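Auracyanin-A (Chloroflexus aurantiacus, PDB 2AAN) binds one copper ion in a cupredoxin fold and probably serves as a soluble electron acceptor for the membrane-bound alternative complex III. Local coordinates at residues A[35-40]-A[45-50]; A[59-64]-A[83-88]. One frame throughout, in Å; residues are numbered along the deposited sequence.

Contact 1 (A[35-40]-A[45-50])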
ATOM      1  N   THR A  35     -10.701  -0.638   3.981  1.00 11.76           N
ATOM      2  CA  THR A  35      -9.829  -0.350   5.116  1.00 11.23           C
ATOM      3  C   THR A  35      -9.433  -1.619   5.825  1.00 18.90           C
ATOM      4  O   THR A  35      -8.623  -1.582   6.754  1.00 14.08           O
ATOM      5  CB  THR A  35     -10.439   0.605   6.171  1.00 18.73           C
ATOM      6  OG1 THR A  35     -11.697   0.103   6.643  1.00 13.79           O
ATOM      7  CG2 THR A  35     -10.559   1.989   5.616  1.00 20.96           C
ATOM      8  N   GLU A  36      -9.947  -2.732   5.348  1.00 14.05           N
ATOM      9  CA  GLU A  36      -9.359  -3.958   5.743  1.00 17.35           C
ATOM     10  C   GLU A  36      -9.486  -5.139   4.808  1.00 20.61           C
ATOM     11  O   GLU A  36     -10.483  -5.313   4.129  1.00 20.86           O
ATOM     12  CB  GLU A  36      -9.757  -4.291   7.152  1.00 27.66           C
ATOM     13  CG  GLU A  36     -11.000  -5.076   7.218  1.00 27.88           C
ATOM     14  CD  GLU A  36     -10.852  -6.272   8.109  1.00 42.65           C
ATOM     15  OE1 GLU A  36     -10.212  -6.140   9.161  1.00 49.72           O
ATOM     16  OE2 GLU A  36     -11.411  -7.326   7.757  1.00 40.81           O
ATOM     17  N   LEU A  37      -8.413  -5.908   4.789  1.00 14.34           N
ATOM     18  CA  LEU A  37      -8.251  -7.089   3.936  1.00 16.48           C
ATOM     19  C   LEU A  37      -7.835  -8.249   4.799  1.00 19.36           C
ATOM     20  O   LEU A  37      -7.115  -8.056   5.761  1.00 22.69           O
ATOM     21  CB  LEU A  37      -7.171  -6.830   2.894  1.00 20.38           C
ATOM     22  CG  LEU A  37      -7.327  -5.575   2.041  1.00 16.53           C
ATOM     23  CD1 LEU A  37      -6.113  -5.387   1.125  1.00 25.04           C
ATOM     24  CD2 LEU A  37      -8.633  -5.593   1.231  1.00 15.75           C
ATOM     25  N   THR A  38      -8.343  -9.441   4.493  1.00 21.79           N
ATOM     26  CA  THR A  38      -8.000 -10.632   5.232  1.00 26.83           C
ATOM     27  C   THR A  38      -7.509 -11.666   4.252  1.00 26.06           C
ATOM     28  O   THR A  38      -8.142 -11.899   3.230  1.00 24.71           O
ATOM     29  CB  THR A  38      -9.195 -11.211   5.983  1.00 28.52           C
ATOM     30  OG1 THR A  38      -9.712 -10.226   6.869  1.00 33.48           O
ATOM     31  CG2 THR A  38      -8.760 -12.414   6.810  1.00 36.41           C
ATOM     32  N   VAL A  39      -6.348 -12.237   4.559  1.00 19.66           N
ATOM     33  CA  VAL A  39      -5.762 -13.296   3.756  1.00 22.94           C
ATOM     34  C   VAL A  39      -5.242 -14.348   4.729  1.00 22.91           C
ATOM     35  O   VAL A  39      -5.281 -14.134   5.949  1.00 16.15           O
ATOM     36  CB  VAL A  39      -4.631 -12.778   2.830  1.00 22.71           C
ATOM     37  CG1 VAL A  39      -5.206 -11.780   1.798  1.00 17.56           C
ATOM     38  CG2 VAL A  39      -3.491 -12.131   3.619  1.00 23.03           C
ATOM     39  N   SER A  40      -4.744 -15.458   4.186  1.00 20.56           N
ATOM     40  CA  SER A  40      -4.096 -16.525   4.983  1.00 24.38           C
ATOM     41  C   SER A  40      -2.595 -16.396   4.876  1.00 21.44           C
ATOM     42  O   SER A  40      -2.088 -16.006   3.839  1.00 20.42           O
ATOM     43  CB  SER A  40      -4.499 -17.912   4.470  1.00 20.48           C
ATOM     44  OG  SER A  40      -5.888 -17.956   4.198  1.00 28.77           O
ATOM     45  N   VAL A  45      -1.068 -13.581  -2.912  1.00 17.66           N
ATOM     46  CA  VAL A  45      -1.999 -12.461  -2.999  1.00 22.05           C
ATOM     47  C   VAL A  45      -1.530 -11.512  -4.100  1.00 13.85           C
ATOM     48  O   VAL A  45      -0.370 -11.086  -4.100  1.00 15.45           O
ATOM     49  CB  VAL A  45      -2.038 -11.627  -1.680  1.00 18.34           C
ATOM     50  CG1 VAL A  45      -3.134 -10.491  -1.785  1.00 17.90           C
ATOM     51  CG2 VAL A  45      -2.265 -12.518  -0.483  1.00 24.58           C
ATOM     52  N   THR A  46      -2.399 -11.256  -5.075  1.00 12.92           N
ATOM     53  CA  THR A  46      -2.196 -10.197  -6.039  1.00 16.13           C
ATOM     54  C   THR A  46      -3.127  -9.047  -5.612  1.00 20.94           C
ATOM     55  O   THR A  46      -4.337  -9.203  -5.559  1.00 16.05           O
ATOM     56  CB  THR A  46      -2.474 -10.644  -7.506  1.00 19.37           C
ATOM     57  OG1 THR A  46      -1.580 -11.722  -7.877  1.00 18.92           O
ATOM     58  CG2 THR A  46      -2.270  -9.453  -8.469  1.00 17.59           C
ATOM     59  N   ILE A  47      -2.542  -7.922  -5.251  1.00 14.31           N
ATOM     60  CA  ILE A  47      -3.299  -6.686  -5.047  1.00 11.50           C
ATOM     61  C   ILE A  47      -3.395  -5.960  -6.381  1.00 12.53           C
ATOM     62  O   ILE A  47      -2.388  -5.699  -7.040  1.00 19.22           O
ATOM     63  CB  ILE A  47      -2.630  -5.781  -3.973  1.00 17.46           C
ATOM     64  CG1 ILE A  47      -2.622  -6.480  -2.605  1.00 20.27           C
ATOM     65  CG2 ILE A  47      -3.310  -4.410  -3.947  1.00 24.69           C
ATOM     66  CD1 ILE A  47      -3.916  -6.490  -1.910  1.00 21.81           C
ATOM     67  N   ARG A  48      -4.617  -5.753  -6.815  1.00 14.15           N
ATOM     68  CA  ARG A  48      -4.904  -4.987  -7.994  1.00 18.05           C
ATOM     69  C   ARG A  48      -5.492  -3.661  -7.520  1.00 19.34           C
ATOM     70  O   ARG A  48      -6.636  -3.580  -7.099  1.00 14.74           O
ATOM     71  CB  ARG A  48      -5.871  -5.756  -8.882  1.00 18.84           C
ATOM     72  CG  ARG A  48      -6.176  -5.081 -10.217  1.00 24.43           C
ATOM     73  CD  ARG A  48      -7.033  -5.982 -11.109  1.00 34.34           C
ATOM     74  NE  ARG A  48      -7.522  -5.266 -12.285  1.00 43.97           N
ATOM     75  CZ  ARG A  48      -6.824  -5.059 -13.406  1.00 52.87           C
ATOM     76  NH1 ARG A  48      -5.577  -5.524 -13.546  1.00 53.03           N
ATOM     77  NH2 ARG A  48      -7.382  -4.377 -14.406  1.00 54.25           N
ATOM     78  N   PHE A  49      -4.665  -2.630  -7.557  1.00 13.82           N
ATOM     79  CA  PHE A  49      -4.995  -1.337  -7.019  1.00 15.58           C
ATOM     80  C   PHE A  49      -5.409  -0.428  -8.135  1.00 16.65           C
ATOM     81  O   PHE A  49      -4.653  -0.177  -9.054  1.00 17.13           O
ATOM     82  CB  PHE A  49      -3.784  -0.784  -6.296  1.00 16.98           C
ATOM     83  CG  PHE A  49      -3.967   0.586  -5.751  1.00 10.52           C
ATOM     84  CD1 PHE A  49      -5.039   0.905  -4.965  1.00 12.68           C
ATOM     85  CD2 PHE A  49      -3.031   1.578  -6.024  1.00 25.43           C
ATOM     86  CE1 PHE A  49      -5.191   2.170  -4.415  1.00 16.53           C
ATOM     87  CE2 PHE A  49      -3.190   2.854  -5.500  1.00 30.50           C
ATOM     88  CZ  PHE A  49      -4.311   3.149  -4.700  1.00 22.18           C
ATOM     89  N   LYS A  50      -6.643   0.022  -8.048  1.00 12.32           N
ATOM     90  CA  LYS A  50      -7.232   0.858  -9.056  1.00 16.69           C
ATOM     91  C   LYS A  50      -7.287   2.283  -8.531  1.00 20.28           C
ATOM     92  O   LYS A  50      -7.952   2.586  -7.518  1.00 15.25           O
ATOM     93  CB  LYS A  50      -8.638   0.381  -9.373  1.00 19.66           C
ATOM     94  CG  LYS A  50      -9.287   1.103 -10.545  1.00 25.98           C
ATOM     95  CD  LYS A  50     -10.725   0.588 -10.725  1.00 30.29           C
ATOM     96  CE  LYS A  50     -11.370   1.094 -12.024  1.00 39.49           C
ATOM     97  NZ  LYS A  50     -11.039   2.521 -12.319  1.00 48.00           N
TER
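Leu37 meets Ile47 and Val39 meets Val45 with no flat group between the pairs; the face of the Trp60 indole underlies Ile47, whose CG1 stands 3.7 Å above Trp60 CH2 on the six-membered ring. The Phe49 ring turns to His58, and the Phe111 side chain also touches Ile47 and Val45. The closest methyls of the first pair, Leu37 CD1 and Ile47 CD1, lie 3.9 Å apart, the side chains reaching toward each other tip to tip. Ile47 gets there by its longer branch: with CG1 anti to the carbonyl carbon (chi1 -63°), the turn at chi2 (-76°) brings CD1 to Leu37. In the second pair the valines cross at about a right angle, with Val39 CG1 3.8 Å from Val45 CG2. That same Val45 methyl lies 4.1 Å from Val39 CB, resting against the branch point. The backbones are closer here, 7.8 Å between the CA atoms of Val39 and Val45 against 10.3 Å between those of Leu37 and Ile47. Strand 36-39 edges the five-strand sheet and strand 44-50 is central in the three-strand sheet, so these pairs are face-to-face packing in the cupredoxin beta sandwich. Ile21 extends the layer, touching Leu37, Val39 and Val45. No hydrogen bond crosses; four buried aliphatic side chains hold the two sheets by dispersion and exclusion of water.

Contact 2 (A[59-64]-A[83-88])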
ATOM      1  N   ASN A  59      -0.091   4.961  -4.143  1.00 13.20           N
ATOM      2  CA  ASN A  59       0.433   3.602  -4.109  1.00 13.76           C
ATOM      3  C   ASN A  59      -0.173   2.817  -2.956  1.00 16.63           C
ATOM      4  O   ASN A  59      -0.999   3.338  -2.197  1.00 12.55           O
ATOM      5  CB  ASN A  59       1.977   3.584  -4.127  1.00 12.45           C
ATOM      6  CG  ASN A  59       2.610   4.346  -2.985  1.00 12.62           C
ATOM      7  OD1 ASN A  59       1.996   4.525  -1.964  1.00 15.09           O
ATOM      8  ND2 ASN A  59       3.865   4.801  -3.161  1.00 13.32           N
ATOM      9  N   TRP A  60       0.190   1.546  -2.890  1.00 13.72           N
ATOM     10  CA  TRP A  60      -0.268   0.612  -1.830  1.00  7.70           C
ATOM     11  C   TRP A  60       0.971  -0.088  -1.368  1.00 14.27           C
ATOM     12  O   TRP A  60       1.545  -0.846  -2.132  1.00 11.88           O
ATOM     13  CB  TRP A  60      -1.263  -0.402  -2.378  1.00 11.35           C
ATOM     14  CG  TRP A  60      -1.832  -1.347  -1.361  1.00 13.33           C
ATOM     15  CD1 TRP A  60      -3.006  -1.212  -0.712  1.00 11.90           C
ATOM     16  CD2 TRP A  60      -1.291  -2.613  -0.960  1.00 14.74           C
ATOM     17  NE1 TRP A  60      -3.203  -2.273   0.157  1.00 15.35           N
ATOM     18  CE2 TRP A  60      -2.177  -3.163   0.001  1.00 14.76           C
ATOM     19  CE3 TRP A  60      -0.134  -3.312  -1.274  1.00 17.02           C
ATOM     20  CZ2 TRP A  60      -1.931  -4.372   0.644  1.00 15.11           C
ATOM     21  CZ3 TRP A  60       0.108  -4.518  -0.635  1.00 13.49           C
ATOM     22  CH2 TRP A  60      -0.798  -5.050   0.291  1.00 15.99           C
ATOM     23  N   ILE A  61       1.388   0.230  -0.146  1.00 13.24           N
ATOM     24  CA  ILE A  61       2.611  -0.291   0.428  1.00 14.58           C
ATOM     25  C   ILE A  61       2.282  -1.027   1.729  1.00 16.57           C
ATOM     26  O   ILE A  61       1.710  -0.451   2.658  1.00 14.95           O
ATOM     27  CB  ILE A  61       3.611   0.849   0.731  1.00 17.40           C
ATOM     28  CG1 ILE A  61       3.803   1.785  -0.481  1.00 13.52           C
ATOM     29  CG2 ILE A  61       4.941   0.320   1.253  1.00 17.92           C
ATOM     30  CD1 ILE A  61       4.310   1.194  -1.787  1.00 20.79           C
ATOM     31  N   LEU A  62       2.685  -2.285   1.794  1.00 13.32           N
ATOM     32  CA  LEU A  62       2.491  -3.109   2.972  1.00 13.63           C
ATOM     33  C   LEU A  62       3.707  -3.077   3.833  1.00 17.04           C
ATOM     34  O   LEU A  62       4.791  -3.456   3.394  1.00 16.34           O
ATOM     35  CB  LEU A  62       2.237  -4.548   2.563  1.00 12.38           C
ATOM     36  CG  LEU A  62       1.930  -5.567   3.646  1.00 10.42           C
ATOM     37  CD1 LEU A  62       0.680  -5.192   4.423  1.00 12.15           C
ATOM     38  CD2 LEU A  62       1.720  -6.893   3.004  1.00 12.78           C
ATOM     39  N   VAL A  63       3.546  -2.634   5.061  1.00 11.30           N
ATOM     40  CA  VAL A  63       4.716  -2.415   5.877  1.00 11.35           C
ATOM     41  C   VAL A  63       4.707  -3.284   7.099  1.00 12.23           C
ATOM     42  O   VAL A  63       3.669  -3.831   7.492  1.00 18.36           O
ATOM     43  CB  VAL A  63       4.880  -0.965   6.273  1.00 23.23           C
ATOM     44  CG1 VAL A  63       4.939  -0.078   5.027  1.00 21.82           C
ATOM     45  CG2 VAL A  63       3.789  -0.576   7.161  1.00 16.67           C
ATOM     46  N   LYS A  64       5.893  -3.359   7.702  1.00 13.55           N
ATOM     47  CA  LYS A  64       6.163  -4.074   8.921  1.00 22.35           C
ATOM     48  C   LYS A  64       6.299  -3.002  10.003  1.00 25.94           C
ATOM     49  O   LYS A  64       6.983  -2.002   9.809  1.00 36.87           O
ATOM     50  CB  LYS A  64       7.483  -4.841   8.717  1.00 33.02           C
ATOM     51  CG  LYS A  64       7.802  -5.951   9.674  1.00 32.73           C
ATOM     52  CD  LYS A  64       9.119  -6.686   9.276  1.00 32.13           C
ATOM     53  CE  LYS A  64       9.473  -7.811  10.283  1.00 41.63           C
ATOM     54  NZ  LYS A  64      10.182  -7.314  11.503  1.00 40.73           N
ATOM     55  N   ALA A  83      10.359   8.807  -8.694  1.00 21.91           N
ATOM     56  CA  ALA A  83      11.103   7.760  -9.369  1.00 27.46           C
ATOM     57  C   ALA A  83      11.477   6.601  -8.419  1.00 25.25           C
ATOM     58  O   ALA A  83      11.730   5.501  -8.883  1.00 33.08           O
ATOM     59  CB  ALA A  83      12.327   8.333 -10.047  1.00 30.19           C
ATOM     60  N   ALA A  84      11.484   6.859  -7.108  1.00 19.42           N
ATOM     61  CA  ALA A  84      11.687   5.854  -6.062  1.00 17.07           C
ATOM     62  C   ALA A  84      10.374   5.471  -5.396  1.00 15.17           C
ATOM     63  O   ALA A  84      10.374   4.962  -4.268  1.00 16.17           O
ATOM     64  CB  ALA A  84      12.620   6.389  -5.009  1.00 16.72           C
ATOM     65  N   ASN A  85       9.260   5.762  -6.069  1.00 17.06           N
ATOM     66  CA  ASN A  85       7.932   5.437  -5.565  1.00 18.45           C
ATOM     67  C   ASN A  85       7.704   6.098  -4.215  1.00 17.20           C
ATOM     68  O   ASN A  85       7.000   5.559  -3.385  1.00 17.76           O
ATOM     69  CB  ASN A  85       7.756   3.899  -5.467  1.00 16.36           C
ATOM     70  CG  ASN A  85       6.256   3.429  -5.467  1.00 19.07           C
ATOM     71  OD1 ASN A  85       5.319   4.215  -5.630  1.00 21.79           O
ATOM     72  ND2 ASN A  85       6.058   2.129  -5.292  1.00 16.22           N
ATOM     73  N   TYR A  86       8.286   7.280  -3.996  1.00 12.43           N
ATOM     74  CA  TYR A  86       8.175   7.954  -2.699  1.00 13.36           C
ATOM     75  C   TYR A  86       8.450   6.961  -1.587  1.00 16.89           C
ATOM     76  O   TYR A  86       7.719   6.902  -0.600  1.00 10.70           O
ATOM     77  CB  TYR A  86       6.800   8.595  -2.519  1.00 11.62           C
ATOM     78  CG  TYR A  86       6.498   9.664  -3.555  1.00 14.85           C
ATOM     79  CD1 TYR A  86       5.664   9.398  -4.618  1.00 15.92           C
ATOM     80  CD2 TYR A  86       7.063  10.934  -3.471  1.00 17.12           C
ATOM     81  CE1 TYR A  86       5.373  10.380  -5.566  1.00 12.90           C
ATOM     82  CE2 TYR A  86       6.781  11.931  -4.423  1.00 12.72           C
ATOM     83  CZ  TYR A  86       5.930  11.623  -5.475  1.00 12.12           C
ATOM     84  OH  TYR A  86       5.647  12.582  -6.426  1.00 13.46           O
ATOM     85  N   LEU A  87       9.517   6.186  -1.745  1.00 16.53           N
ATOM     86  CA  LEU A  87       9.890   5.194  -0.731  1.00 14.30           C
ATOM     87  C   LEU A  87      11.382   5.178  -0.504  1.00 15.74           C
ATOM     88  O   LEU A  87      12.152   5.544  -1.386  1.00 13.80           O
ATOM     89  CB  LEU A  87       9.480   3.801  -1.197  1.00 17.10           C
ATOM     90  CG  LEU A  87       8.027   3.403  -1.028  1.00 16.46           C
ATOM     91  CD1 LEU A  87       7.889   2.032  -1.663  1.00 19.95           C
ATOM     92  CD2 LEU A  87       7.620   3.369   0.426  1.00 23.42           C
ATOM     93  N   PRO A  88      11.795   4.755   0.694  1.00 14.63           N
ATOM     94  CA  PRO A  88      13.222   4.525   0.937  1.00 16.21           C
ATOM     95  C   PRO A  88      13.741   3.279   0.230  1.00 16.55           C
ATOM     96  O   PRO A  88      13.006   2.288   0.049  1.00 15.97           O
ATOM     97  CB  PRO A  88      13.293   4.326   2.445  1.00 14.52           C
ATOM     98  CG  PRO A  88      11.986   3.801   2.801  1.00 16.53           C
ATOM     99  CD  PRO A  88      10.977   4.434   1.868  1.00 17.96           C
TER
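Asn59 and Asn85 form the tight, polar part of this contact: Asn59 ND2 donates to Asn85 OD1 over 2.9 Å, almost straight at 176°. The acceptor lies in the amide plane of Asn59, whereas the donor sits above the carbonyl plane of Asn85, the two amides being turned 77° apart. Asn59 CG, set between its backbone N and carbonyl carbon (chi1 58°), brings the amide to where ND2 faces Asn85 and OD1 accepts from Thr124 N, just after the copper ligand Cys123. Asn85 ND2 is held in turn by Ser98 O, so both ends of each amide are engaged. Beside them, Ile61 CD1 meets Leu87 CD1 at 3.7 Å, tip to tip, in a buried patch backed by Ile73 of helix 67-80; the same Ile61 methyl is set against Asn85 ND2. Asn59, Ile61 and Leu87 are buried, whereas solvent reaches the contact in part at Asn85, on the loop side. An alanine in place of Asn85 would probably leave Asn59 ND2 without this acceptor and Ser98 O without its amide donor. The run of side-chain amide hydrogen bonds is consistent with a second-shell role in holding the copper-binding loop beside His58 and Cys123.

Contacts 1 and 2 lie on opposite sides of the chain's centre, yet both involve the five-strand sheet: contact 1 through its edge strand 36-39, contact 2 through its inner strand 61-63. Both are mainly buried, but contact 1 belongs wholly to the sandwich core and is purely aliphatic, whereas contact 2 ties the sheet to an irregular, partly exposed loop and mixes a hydrogen bond with apolar packing. Their distance from the metal differs likewise: Asn59 is about 6 Å from the copper ion and Ile47 about 13 Å, measured from the side chains. Their segments touch at two places, Ile47 on Trp60 and Phe49 CE2 3.9 Å from Asn59 C.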